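Local coordinates for protein CrmK (Actinoalloteichus sp. WH1-2216-6, PDB 5I1V) that acts as a flavoenzyme with covalently bound FAD, probably an oxidase, in the mechanism that recycles shunt products of caerulomycin biosynthesis, at residues K113-T118 with D210-A215; R218-F223 with Q283-V288; S222-R227 with D290-M295; K343-R348 with L400-M405. One frame throughout, in Å; residues are numbered along the deposited sequence.

How the contacts relate
Along the chain contact 1 closes before contacts 2 and 3 open, both of which use strand 222-231, and contact 4 comes last. Contacts 1 and 2 touch, though their centres are about 17 Å apart: Arg218 and Pro219, on the connection leading into strand 222-231 of the large antiparallel sheet, pack against Gly116 and Thr118. Contacts 2 and 3 are close neighbours, centres about 9 Å apart, sharing Ser222 and Phe223. Contact 4 joins two other strands of the same sheet, with its centre about 25 Å from that of contact 3. One sheet thus runs from the peripheral contacts 2 and 3 to the neighbourhood of the flavin at contact 4.

Contact 1 of 4, residues K113-T118 with D210-A215; sequences KNYGVT and DAPEEA
The Tyr115 ring is met by Pro212 at an oblique angle, CD1 lying 3.5 Å from Pro212 CB, and the two side chains cross at about a right angle. At the ring edge, near its plane, stands the carboxylate oxygen OE2 of Glu213, while one face carries CB of the preceding Asn114, 3.6 Å above the plane and offset toward the rim. Phe96 adds an edge-to-face contact. A flat aromatic suits this place because it can offer several sides to different partners. Replacing Tyr115 by an alanine would probably open a gap beside Pro212 and Phe96 and take away one of the rings the proline packs on.

Glu213 sets CG anti to its carbonyl carbon (chi1 -72°), 3.4 Å from Tyr115 O, and the bend at chi2 turns the carboxylate toward the ring edge. A water donates to Glu213 OE2 at 2.9 Å and weakly to Asn114 O, but this carboxylate's stronger partner is Arg4 of the second subunit, a salt bridge. Beyond the glycine, Val117 turns CG1 to the backbone of Pro212 and Glu213, 3.7 Å from Glu213 O.

Gly116 leaves the helix with positive phi (83°), a conformation easy for glycine. The arrangement is that of a helix C-terminus closed by a glycine: helix 104-115, in the FAD-binding domain, ends here against the weakly bonded turn 212-215, beside the subunit interface.

Contact 2 of 4, residues R218-F223 with Q283-V288; sequences RPPASF and QIPVDV
Phe223 and Pro285 lie side by side and point the same way, with CA of Pro285 over one face of the phenyl ring. This is a CH-pi contact, 4.2 Å from Pro285 CA to the ring centroid and 22° off the normal, the approach being offset toward the rim. The pyrrolidine ring follows, its CG 3.7 Å from Phe223 CE2. Further along, Gln283 crosses the phenyl ring obliquely, the amide and ring planes 60° apart, and NE2 stands 3.7 Å from Phe223 CE2. Gln283 starts with CG between its backbone N and carbonyl carbon and then runs extended, which carries the amide along the ring; its OE1 has a weak hydrogen bond with Thr322.

Pro285 also meets a second proline. CB of Pro220 lies 3.7 Å from CB of Pro285, a compact packing of rigid rings that suits a place where the chain enters the strand. Val286 turns CG2 toward Ser222, anti to its own carbonyl carbon, and rests 3.4 Å from Ser222 OG.

The backbone pairing explains why a proline is tolerated. Phe223 and Pro285 form an antiparallel non-hydrogen-bonded pair, in which neither residue gives an N-H to the other. The next residue supplies the bond instead: Val286 N donates to Ser222 O at 3.0 Å, nearly straight at 172°.

Here strand 222-231 begins as strand 277-285 ends in a type I turn from Pro285 to Val288. Strand 311-318 flanks strand 222-231 on its other edge, helix 319-326 packs Thr322 on Phe223, and helix 291-303 lies against Ile284.

Contact 3 of 4, residues S222-R227 with D290-M295; sequences SFHVAR and DAEERM
His224 and Ala226 receive Ala291, Glu292 and Met295 from the beginning of a helix, a start held by the backbone bond from Arg294 N to Asp290 O, 2.8 Å long. A second bond, from Met295 N to Ala291 O, continues the helix. Between the two segments the contact is mainly van der Waals packing.

The imidazole of His224 is the chief surface. CB of Glu292 sits 4.0 Å above one face, offset toward the rim, whereas the methyl of Ala291 comes in at the edge near the ring plane, 4.0 Å from CD2. The Glu292 chain, extended beyond CG, crosses the histidine at about a right angle, and its carboxylate is turned only 23° from the ring plane. CE1 lies 4.1 Å from Glu292 CD, but NE2 and OE1 stay 4.4 Å apart, so any attraction between them would probably be electrostatic and modest, depending on the charge of the histidine. A flat, partly polar ring fits this margin, since it packs against methyl and methylene groups while tolerating a carboxylate nearby.

Met295 reaches inward with CG anti to its backbone N (chi1 178°), then bends at chi2 and chi3. That path leaves SD 3.9 Å from Ala226 CB and CE 3.9 Å from His224 O. The small alanine leaves space for the flexible thioether.

Helix 291-303 runs nearly parallel to strand 222-231, 20° between the short segments with their axes 9.4 Å apart. The helix links strand 277-285 to strand 311-318, which flank 222-231 in the sheet: a split beta-alpha-beta crossover.

Contact 4 of 4, residues K343-R348 with L400-M405; sequences KSADLR and LKTFYM
Asp346 and Lys401 share a chi1 near -60° in a non-hydrogen-bonded pair, which lets the two chains run side by side, pointing the same way. Lys401 then bends at chi3 and chi4, bringing NZ to Asp346 OD2 at 2.7 Å, a salt bridge made on the syn side, 35° out of the carboxylate plane. OD1 instead takes a hydrogen bond from a water that also donates to Thr402 O and accepts from Ser344 OG. An asparagine in place of Asp346 would probably leave the buried Lys401 ammonium without its countercharge.

On the opposite face Thr402 has chi1 79°, which sets OG1 2.6 Å from Ala345 O. That oxygen also accepts from Thr402 N at 2.9 Å, so two donors of one residue grip it. Leu347 CD1 packs on Thr402 CG2 at 3.7 Å, and the small Ala345 leaves room for the Tyr404 ring.

Strands 339-347 and 400-408 are antiparallel neighbours, with 374-379 and 442-444 flanking them. Helix 414-428 packs on Lys343 and Tyr404, while Lys401, cation-pi partner of Tyr446 and Tyr380, touches Tyr138 on the face where the side chain of Phe403 is about 7 Å from the bound FAD.

Contact 1 of 4, residues K113-T118 with D210-A215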
loop_
_atom_site.group_PDB
_atom_site.type_symbol
_atom_site.label_atom_id
_atom_site.label_comp_id
_atom_site.label_asym_id
_atom_site.label_seq_id
_atom_site.Cartn_x
_atom_site.Cartn_y
_atom_site.Cartn_z
ATOM N N LYS A 113 -9.088 10.937 8.682
ATOM C CA LYS A 113 -10.499 10.780 8.345
ATOM C C LYS A 113 -11.367 10.935 9.608
ATOM O O LYS A 113 -12.425 11.543 9.572
ATOM C CB LYS A 113 -10.769 9.466 7.649
ATOM C CG LYS A 113 -10.092 9.360 6.284
ATOM C CD LYS A 113 -10.556 8.146 5.520
ATOM C CE LYS A 113 -9.675 7.891 4.324
ATOM N NZ LYS A 113 -10.333 6.880 3.445
ATOM N N ASN A 114 -10.900 10.426 10.729
ATOM C CA ASN A 114 -11.726 10.466 11.932
ATOM C C ASN A 114 -11.713 11.778 12.719
ATOM O O ASN A 114 -12.707 12.116 13.403
ATOM C CB ASN A 114 -11.376 9.317 12.850
ATOM C CG ASN A 114 -11.775 7.995 12.257
ATOM O OD1 ASN A 114 -12.953 7.675 12.182
ATOM N ND2 ASN A 114 -10.804 7.231 11.815
ATOM N N TYR A 115 -10.595 12.477 12.658
ATOM C CA TYR A 115 -10.423 13.677 13.476
ATOM C C TYR A 115 -9.977 14.909 12.750
ATOM O O TYR A 115 -10.062 16.022 13.314
ATOM C CB TYR A 115 -9.465 13.385 14.622
ATOM C CG TYR A 115 -9.695 12.074 15.381
ATOM C CD1 TYR A 115 -10.646 11.978 16.372
ATOM C CD2 TYR A 115 -8.944 10.941 15.086
ATOM C CE1 TYR A 115 -10.844 10.794 17.097
ATOM C CE2 TYR A 115 -9.117 9.746 15.803
ATOM C CZ TYR A 115 -10.092 9.678 16.790
ATOM O OH TYR A 115 -10.256 8.497 17.505
ATOM N N GLY A 116 -9.460 14.729 11.540
ATOM C CA GLY A 116 -9.032 15.835 10.737
ATOM C C GLY A 116 -7.635 16.334 11.071
ATOM O O GLY A 116 -7.255 17.438 10.665
ATOM N N VAL A 117 -6.863 15.520 11.780
ATOM C CA VAL A 117 -5.529 15.924 12.256
ATOM C C VAL A 117 -4.421 15.045 11.609
ATOM O O VAL A 117 -4.687 14.024 10.964
ATOM C CB VAL A 117 -5.483 15.891 13.831
ATOM C CG1 VAL A 117 -6.655 16.600 14.436
ATOM C CG2 VAL A 117 -5.494 14.492 14.416
ATOM N N THR A 118 -3.167 15.436 11.794
ATOM C CA THR A 118 -2.075 14.658 11.391
ATOM C C THR A 118 -0.851 14.958 12.303
ATOM O O THR A 118 -0.905 15.867 13.103
ATOM C CB THR A 118 -1.755 14.936 9.927
ATOM O OG1 THR A 118 -0.980 13.854 9.405
ATOM C CG2 THR A 118 -1.009 16.196 9.755
ATOM N N ASP A 210 -9.566 19.631 25.283
ATOM C CA ASP A 210 -9.281 18.200 25.142
ATOM C C ASP A 210 -10.073 17.402 24.114
ATOM O O ASP A 210 -10.097 16.184 24.158
ATOM C CB ASP A 210 -9.293 17.533 26.509
ATOM C CG ASP A 210 -10.562 17.722 27.198
ATOM O OD1 ASP A 210 -11.588 17.722 26.485
ATOM O OD2 ASP A 210 -10.545 17.877 28.438
ATOM N N ALA A 211 -10.679 18.089 23.169
ATOM C CA ALA A 211 -11.195 17.439 21.983
ATOM C C ALA A 211 -10.039 16.935 21.087
ATOM O O ALA A 211 -8.985 17.581 20.948
ATOM C CB ALA A 211 -12.100 18.369 21.201
ATOM N N PRO A 212 -10.259 15.770 20.466
ATOM C CA PRO A 212 -9.200 15.200 19.679
ATOM C C PRO A 212 -8.940 16.024 18.461
ATOM O O PRO A 212 -7.825 16.080 18.007
ATOM C CB PRO A 212 -9.756 13.826 19.269
ATOM C CG PRO A 212 -11.205 13.800 19.639
ATOM C CD PRO A 212 -11.347 14.803 20.744
ATOM N N GLU A 213 -9.978 16.702 17.944
ATOM C CA GLU A 213 -9.810 17.583 16.803
ATOM C C GLU A 213 -8.808 18.721 17.045
ATOM O O GLU A 213 -8.378 19.384 16.084
ATOM C CB GLU A 213 -11.154 18.171 16.403
ATOM C CG GLU A 213 -12.076 17.167 15.757
ATOM C CD GLU A 213 -12.780 16.245 16.755
ATOM O OE1 GLU A 213 -12.848 16.537 17.969
ATOM O OE2 GLU A 213 -13.281 15.205 16.297
ATOM N N GLU A 214 -8.516 18.995 18.307
ATOM C CA GLU A 214 -7.540 20.012 18.677
ATOM C C GLU A 214 -6.221 19.454 19.207
ATOM O O GLU A 214 -5.286 20.225 19.438
ATOM C CB GLU A 214 -8.138 20.930 19.735
ATOM C CG GLU A 214 -9.011 22.025 19.148
ATOM C CD GLU A 214 -10.383 21.519 18.804
ATOM O OE1 GLU A 214 -11.010 20.910 19.699
ATOM O OE2 GLU A 214 -10.828 21.733 17.646
ATOM N N ALA A 215 -6.149 18.139 19.425
ATOM C CA ALA A 215 -5.012 17.562 20.114
ATOM C C ALA A 215 -3.787 17.399 19.212
ATOM O O ALA A 215 -2.672 17.311 19.710
ATOM C CB ALA A 215 -5.398 16.257 20.771
HETATM O O HOH W 1 -14.509 14.894 13.735
#

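Contact 2 of 4, residues R218-F223 with Q283-V288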
loop_
_atom_site.group_PDB
_atom_site.type_symbol
_atom_site.label_atom_id
_atom_site.label_comp_id
_atom_site.label_asym_id
_atom_site.label_seq_id
_atom_site.Cartn_x
_atom_site.Cartn_y
_atom_site.Cartn_z
ATOM N N ARG A 218 -3.953 20.395 12.297
ATOM C CA ARG A 218 -4.717 20.130 11.098
ATOM C C ARG A 218 -3.806 20.425 9.952
ATOM O O ARG A 218 -3.301 21.525 9.891
ATOM C CB ARG A 218 -5.910 21.087 11.008
ATOM C CG ARG A 218 -7.044 20.733 11.932
ATOM C CD ARG A 218 -8.240 21.627 11.653
ATOM N NE ARG A 218 -8.822 22.021 12.927
ATOM C CZ ARG A 218 -9.666 21.276 13.631
ATOM N NH1 ARG A 218 -10.044 20.083 13.176
ATOM N NH2 ARG A 218 -10.126 21.723 14.804
ATOM N N PRO A 219 -3.608 19.482 9.021
ATOM C CA PRO A 219 -2.739 19.888 7.889
ATOM C C PRO A 219 -3.450 20.904 6.983
ATOM O O PRO A 219 -4.658 21.121 7.140
ATOM C CB PRO A 219 -2.525 18.585 7.156
ATOM C CG PRO A 219 -3.811 17.811 7.384
ATOM C CD PRO A 219 -4.274 18.202 8.768
ATOM N N PRO A 220 -2.725 21.523 6.037
ATOM C CA PRO A 220 -3.379 22.385 5.030
ATOM C C PRO A 220 -4.387 21.565 4.211
ATOM O O PRO A 220 -4.172 20.389 3.985
ATOM C CB PRO A 220 -2.211 22.850 4.166
ATOM C CG PRO A 220 -1.035 22.779 5.101
ATOM C CD PRO A 220 -1.265 21.503 5.847
ATOM N N ALA A 221 -5.508 22.141 3.839
ATOM C CA ALA A 221 -6.555 21.340 3.210
ATOM C C ALA A 221 -6.127 20.817 1.835
ATOM O O ALA A 221 -6.480 19.724 1.476
ATOM C CB ALA A 221 -7.850 22.136 3.110
ATOM N N SER A 222 -5.347 21.590 1.091
ATOM C CA SER A 222 -4.972 21.159 -0.252
ATOM C C SER A 222 -3.730 21.876 -0.697
ATOM O O SER A 222 -3.353 22.885 -0.076
ATOM C CB SER A 222 -6.120 21.308 -1.248
ATOM O OG SER A 222 -6.243 22.604 -1.703
ATOM N N PHE A 223 -3.088 21.275 -1.706
ATOM C CA PHE A 223 -1.766 21.608 -2.172
ATOM C C PHE A 223 -1.740 21.716 -3.688
ATOM O O PHE A 223 -2.416 20.952 -4.384
ATOM C CB PHE A 223 -0.785 20.490 -1.814
ATOM C CG PHE A 223 -0.381 20.505 -0.383
ATOM C CD1 PHE A 223 -1.252 20.085 0.571
ATOM C CD2 PHE A 223 0.861 20.983 0.006
ATOM C CE1 PHE A 223 -0.920 20.138 1.914
ATOM C CE2 PHE A 223 1.200 21.036 1.337
ATOM C CZ PHE A 223 0.307 20.608 2.295
ATOM N N GLN A 283 5.510 20.687 -3.644
ATOM C CA GLN A 283 4.176 20.953 -3.188
ATOM C C GLN A 283 4.183 22.174 -2.328
ATOM O O GLN A 283 5.154 22.455 -1.678
ATOM C CB GLN A 283 3.583 19.740 -2.407
ATOM C CG GLN A 283 4.326 19.406 -1.129
ATOM C CD GLN A 283 3.887 18.151 -0.387
ATOM O OE1 GLN A 283 3.854 17.078 -0.918
ATOM N NE2 GLN A 283 3.596 18.300 0.883
ATOM N N ILE A 284 3.076 22.901 -2.333
ATOM C CA ILE A 284 2.897 24.101 -1.535
ATOM C C ILE A 284 1.423 24.220 -1.227
ATOM O O ILE A 284 0.593 23.993 -2.088
ATOM C CB ILE A 284 3.405 25.370 -2.259
ATOM C CG1 ILE A 284 3.470 26.573 -1.311
ATOM C CG2 ILE A 284 2.609 25.629 -3.522
ATOM C CD1 ILE A 284 4.088 27.846 -1.910
ATOM N N PRO A 285 1.084 24.521 0.022
ATOM C CA PRO A 285 -0.346 24.647 0.273
ATOM C C PRO A 285 -1.033 25.748 -0.554
ATOM O O PRO A 285 -0.450 26.797 -0.824
ATOM C CB PRO A 285 -0.414 24.993 1.760
ATOM C CG PRO A 285 0.903 24.551 2.334
ATOM C CD PRO A 285 1.891 24.773 1.218
ATOM N N VAL A 286 -2.280 25.499 -0.928
ATOM C CA VAL A 286 -3.026 26.414 -1.785
ATOM C C VAL A 286 -3.287 27.730 -1.031
ATOM O O VAL A 286 -3.388 28.787 -1.652
ATOM C CB VAL A 286 -4.352 25.752 -2.249
ATOM C CG1 VAL A 286 -5.325 26.765 -2.840
ATOM C CG2 VAL A 286 -4.058 24.663 -3.268
ATOM N N ASP A 287 -3.366 27.658 0.298
ATOM C CA ASP A 287 -3.685 28.817 1.125
ATOM C C ASP A 287 -2.487 29.717 1.505
ATOM O O ASP A 287 -2.647 30.665 2.259
ATOM C CB ASP A 287 -4.461 28.392 2.383
ATOM C CG ASP A 287 -3.633 27.534 3.367
ATOM O OD1 ASP A 287 -2.640 26.882 2.978
ATOM O OD2 ASP A 287 -4.003 27.485 4.567
ATOM N N VAL A 288 -1.299 29.414 1.004
ATOM C CA VAL A 288 -0.142 30.294 1.203
ATOM C C VAL A 288 -0.365 31.523 0.322
ATOM O O VAL A 288 -0.839 31.386 -0.786
ATOM C CB VAL A 288 1.197 29.584 0.834
ATOM C CG1 VAL A 288 2.347 30.579 0.649
ATOM C CG2 VAL A 288 1.555 28.605 1.918
HETATM O O HOH W 2 -5.809 24.836 4.585
#

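Contact 3 of 4, residues S222-R227 with D290-M295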
loop_
_atom_site.group_PDB
_atom_site.type_symbol
_atom_site.label_atom_id
_atom_site.label_comp_id
_atom_site.label_asym_id
_atom_site.label_seq_id
_atom_site.Cartn_x
_atom_site.Cartn_y
_atom_site.Cartn_z
ATOM N N SER A 222 -5.347 21.590 1.091
ATOM C CA SER A 222 -4.972 21.159 -0.252
ATOM C C SER A 222 -3.730 21.876 -0.697
ATOM O O SER A 222 -3.353 22.885 -0.076
ATOM C CB SER A 222 -6.120 21.308 -1.248
ATOM O OG SER A 222 -6.243 22.604 -1.703
ATOM N N PHE A 223 -3.088 21.275 -1.706
ATOM C CA PHE A 223 -1.766 21.608 -2.172
ATOM C C PHE A 223 -1.740 21.716 -3.688
ATOM O O PHE A 223 -2.416 20.952 -4.384
ATOM C CB PHE A 223 -0.785 20.490 -1.814
ATOM C CG PHE A 223 -0.381 20.505 -0.383
ATOM C CD1 PHE A 223 -1.252 20.085 0.571
ATOM C CD2 PHE A 223 0.861 20.983 0.006
ATOM C CE1 PHE A 223 -0.920 20.138 1.914
ATOM C CE2 PHE A 223 1.200 21.036 1.337
ATOM C CZ PHE A 223 0.307 20.608 2.295
ATOM N N HIS A 224 -0.934 22.639 -4.172
ATOM C CA HIS A 224 -0.507 22.639 -5.567
ATOM C C HIS A 224 0.720 21.741 -5.657
ATOM O O HIS A 224 1.669 21.898 -4.864
ATOM C CB HIS A 224 -0.084 24.043 -6.010
ATOM C CG HIS A 224 -1.195 25.042 -6.039
ATOM N ND1 HIS A 224 -2.240 24.964 -6.932
ATOM C CD2 HIS A 224 -1.422 26.147 -5.291
ATOM C CE1 HIS A 224 -3.068 25.976 -6.730
ATOM N NE2 HIS A 224 -2.593 26.708 -5.741
ATOM N N VAL A 225 0.740 20.851 -6.647
ATOM C CA VAL A 225 1.763 19.844 -6.765
ATOM C C VAL A 225 2.409 20.019 -8.140
ATOM O O VAL A 225 1.742 20.329 -9.098
ATOM C CB VAL A 225 1.169 18.426 -6.634
ATOM C CG1 VAL A 225 2.256 17.381 -6.831
ATOM C CG2 VAL A 225 0.454 18.229 -5.265
ATOM N N ALA A 226 3.719 19.891 -8.202
ATOM C CA ALA A 226 4.434 19.920 -9.455
ATOM C C ALA A 226 5.359 18.721 -9.501
ATOM O O ALA A 226 6.102 18.455 -8.548
ATOM C CB ALA A 226 5.238 21.211 -9.578
ATOM N N ARG A 227 5.326 18.013 -10.616
ATOM C CA ARG A 227 6.155 16.849 -10.797
ATOM C C ARG A 227 6.941 17.157 -12.076
ATOM O O ARG A 227 6.384 17.564 -13.088
ATOM C CB ARG A 227 5.303 15.596 -10.885
ATOM C CG ARG A 227 4.176 15.591 -9.823
ATOM C CD ARG A 227 4.007 14.279 -9.065
ATOM N NE ARG A 227 3.592 13.218 -9.973
ATOM C CZ ARG A 227 4.139 12.003 -10.062
ATOM N NH1 ARG A 227 5.125 11.613 -9.246
ATOM N NH2 ARG A 227 3.670 11.145 -10.972
ATOM N N ASP A 290 -0.059 33.863 -2.518
ATOM C CA ASP A 290 0.489 33.777 -3.880
ATOM C C ASP A 290 1.107 32.404 -4.204
ATOM O O ASP A 290 2.104 32.307 -4.938
ATOM C CB ASP A 290 1.528 34.877 -4.117
ATOM C CG ASP A 290 0.982 36.261 -3.790
ATOM O OD1 ASP A 290 0.003 36.696 -4.454
ATOM O OD2 ASP A 290 1.519 36.889 -2.851
ATOM N N ALA A 291 0.483 31.359 -3.677
ATOM C CA ALA A 291 1.069 30.018 -3.654
ATOM C C ALA A 291 1.438 29.522 -5.030
ATOM O O ALA A 291 2.548 29.007 -5.244
ATOM C CB ALA A 291 0.098 29.050 -3.026
ATOM N N GLU A 292 0.492 29.664 -5.947
ATOM C CA GLU A 292 0.648 29.196 -7.315
ATOM C C GLU A 292 1.831 29.888 -8.012
ATOM O O GLU A 292 2.630 29.244 -8.683
ATOM C CB GLU A 292 -0.656 29.463 -8.056
ATOM C CG GLU A 292 -0.825 28.664 -9.313
ATOM C CD GLU A 292 -2.276 28.590 -9.767
ATOM O OE1 GLU A 292 -3.162 29.293 -9.204
ATOM O OE2 GLU A 292 -2.532 27.815 -10.700
ATOM N N GLU A 293 1.945 31.199 -7.816
ATOM C CA GLU A 293 3.061 31.983 -8.340
ATOM C C GLU A 293 4.370 31.639 -7.696
ATOM O O GLU A 293 5.422 31.670 -8.364
ATOM C CB GLU A 293 2.841 33.487 -8.135
ATOM C CG GLU A 293 2.267 34.207 -9.345
ATOM C CD GLU A 293 2.529 35.708 -9.320
ATOM O OE1 GLU A 293 3.200 36.214 -10.256
ATOM O OE2 GLU A 293 2.075 36.385 -8.367
ATOM N N ARG A 294 4.332 31.352 -6.398
ATOM C CA ARG A 294 5.550 30.985 -5.677
ATOM C C ARG A 294 6.140 29.702 -6.245
ATOM O O ARG A 294 7.370 29.557 -6.359
ATOM C CB ARG A 294 5.283 30.870 -4.176
ATOM C CG ARG A 294 5.113 32.222 -3.541
ATOM C CD ARG A 294 4.843 32.241 -2.040
ATOM N NE ARG A 294 4.812 33.649 -1.671
ATOM C CZ ARG A 294 5.896 34.428 -1.607
ATOM N NH1 ARG A 294 7.118 33.928 -1.772
ATOM N NH2 ARG A 294 5.762 35.708 -1.346
ATOM N N MET A 295 5.271 28.766 -6.611
ATOM C CA MET A 295 5.726 27.532 -7.220
ATOM C C MET A 295 6.345 27.839 -8.606
ATOM O O MET A 295 7.354 27.258 -8.973
ATOM C CB MET A 295 4.556 26.558 -7.376
ATOM C CG MET A 295 4.906 25.237 -8.059
ATOM S SD MET A 295 6.054 24.197 -7.132
ATOM C CE MET A 295 5.037 23.764 -5.688
#

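Contact 4 of 4, residues K343-R348 with L400-M405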
loop_
_atom_site.group_PDB
_atom_site.type_symbol
_atom_site.label_atom_id
_atom_site.label_comp_id
_atom_site.label_asym_id
_atom_site.label_seq_id
_atom_site.Cartn_x
_atom_site.Cartn_y
_atom_site.Cartn_z
ATOM N N LYS A 343 22.173 5.120 2.404
ATOM C CA LYS A 343 23.074 5.974 3.135
ATOM C C LYS A 343 22.406 7.362 3.290
ATOM O O LYS A 343 21.449 7.689 2.613
ATOM C CB LYS A 343 24.427 6.095 2.396
ATOM C CG LYS A 343 25.171 4.781 2.212
ATOM C CD LYS A 343 26.519 4.990 1.546
ATOM C CE LYS A 343 27.341 3.726 1.542
ATOM N NZ LYS A 343 28.243 3.667 2.728
ATOM N N SER A 344 22.960 8.165 4.157
ATOM C CA SER A 344 22.382 9.399 4.581
ATOM C C SER A 344 23.486 10.407 4.844
ATOM O O SER A 344 24.574 10.026 5.278
ATOM C CB SER A 344 21.581 9.092 5.855
ATOM O OG SER A 344 21.596 10.141 6.767
ATOM N N ALA A 345 23.214 11.674 4.558
ATOM C CA ALA A 345 24.142 12.802 4.841
ATOM C C ALA A 345 23.297 14.086 4.881
ATOM O O ALA A 345 22.567 14.399 3.951
ATOM C CB ALA A 345 25.283 12.911 3.811
ATOM N N ASP A 346 23.393 14.827 5.958
ATOM C CA ASP A 346 22.624 16.062 6.103
ATOM C C ASP A 346 23.504 17.278 6.040
ATOM O O ASP A 346 24.631 17.224 6.482
ATOM C CB ASP A 346 21.857 16.015 7.432
ATOM C CG ASP A 346 20.900 14.844 7.476
ATOM O OD1 ASP A 346 20.696 14.207 6.377
ATOM O OD2 ASP A 346 20.378 14.561 8.587
ATOM N N LEU A 347 22.951 18.364 5.495
ATOM C CA LEU A 347 23.718 19.545 5.043
ATOM C C LEU A 347 23.146 20.799 5.670
ATOM O O LEU A 347 21.923 20.901 5.877
ATOM C CB LEU A 347 23.602 19.733 3.528
ATOM C CG LEU A 347 24.237 18.693 2.607
ATOM C CD1 LEU A 347 23.705 18.858 1.194
ATOM C CD2 LEU A 347 25.758 18.813 2.622
ATOM N N ARG A 348 24.013 21.760 5.941
ATOM C CA ARG A 348 23.553 23.110 6.339
ATOM C C ARG A 348 24.221 24.144 5.426
ATOM O O ARG A 348 24.076 25.341 5.627
ATOM C CB ARG A 348 23.855 23.402 7.811
ATOM C CG ARG A 348 25.332 23.231 8.158
ATOM C CD ARG A 348 25.606 23.183 9.654
ATOM N NE ARG A 348 25.489 24.506 10.230
ATOM C CZ ARG A 348 24.433 24.977 10.900
ATOM N NH1 ARG A 348 23.347 24.232 11.143
ATOM N NH2 ARG A 348 24.473 26.229 11.354
ATOM N N LEU A 400 18.861 20.733 5.076
ATOM C CA LEU A 400 18.605 19.924 3.929
ATOM C C LEU A 400 19.120 18.501 4.228
ATOM O O LEU A 400 20.146 18.344 4.871
ATOM C CB LEU A 400 19.319 20.543 2.718
ATOM C CG LEU A 400 18.801 19.985 1.409
ATOM C CD1 LEU A 400 18.558 21.053 0.377
ATOM C CD2 LEU A 400 19.771 18.926 0.913
ATOM N N LYS A 401 18.359 17.501 3.837
ATOM C CA LYS A 401 18.744 16.120 3.989
ATOM C C LYS A 401 19.077 15.514 2.627
ATOM O O LYS A 401 18.524 15.930 1.584
ATOM C CB LYS A 401 17.650 15.316 4.655
ATOM C CG LYS A 401 17.356 15.730 6.075
ATOM C CD LYS A 401 16.355 14.784 6.716
ATOM C CE LYS A 401 16.588 14.624 8.207
ATOM N NZ LYS A 401 17.761 13.766 8.453
ATOM N N THR A 402 20.018 14.573 2.626
ATOM C CA THR A 402 20.315 13.814 1.427
ATOM C C THR A 402 20.321 12.324 1.799
ATOM O O THR A 402 20.669 11.946 2.912
ATOM C CB THR A 402 21.658 14.185 0.751
ATOM O OG1 THR A 402 22.736 13.560 1.454
ATOM C CG2 THR A 402 21.838 15.715 0.665
ATOM N N PHE A 403 19.934 11.523 0.827
ATOM C CA PHE A 403 19.645 10.123 0.965
ATOM C C PHE A 403 20.222 9.468 -0.301
ATOM O O PHE A 403 20.170 10.065 -1.378
ATOM C CB PHE A 403 18.120 10.006 1.032
ATOM C CG PHE A 403 17.609 8.606 1.079
ATOM C CD1 PHE A 403 17.872 7.800 2.181
ATOM C CD2 PHE A 403 16.851 8.096 0.053
ATOM C CE1 PHE A 403 17.394 6.495 2.231
ATOM C CE2 PHE A 403 16.362 6.798 0.099
ATOM C CZ PHE A 403 16.636 5.995 1.192
ATOM N N TYR A 404 20.798 8.275 -0.149
ATOM C CA TYR A 404 21.385 7.490 -1.220
ATOM C C TYR A 404 20.755 6.110 -1.134
ATOM O O TYR A 404 20.597 5.584 -0.013
ATOM C CB TYR A 404 22.872 7.301 -1.018
ATOM C CG TYR A 404 23.663 8.564 -0.960
ATOM C CD1 TYR A 404 23.513 9.482 0.075
ATOM C CD2 TYR A 404 24.611 8.847 -1.945
ATOM C CE1 TYR A 404 24.280 10.642 0.124
ATOM C CE2 TYR A 404 25.348 10.012 -1.908
ATOM C CZ TYR A 404 25.188 10.905 -0.895
ATOM O OH TYR A 404 26.001 12.027 -0.888
ATOM N N MET A 405 20.350 5.556 -2.267
ATOM C CA MET A 405 19.771 4.230 -2.282
ATOM C C MET A 405 20.095 3.457 -3.581
ATOM O O MET A 405 20.256 4.060 -4.650
ATOM C CB MET A 405 18.278 4.319 -1.938
ATOM C CG MET A 405 17.234 3.950 -2.978
ATOM S SD MET A 405 16.225 2.465 -2.557
ATOM C CE MET A 405 15.990 2.538 -0.778
HETATM O O HOH W 3 19.692 11.915 5.494
#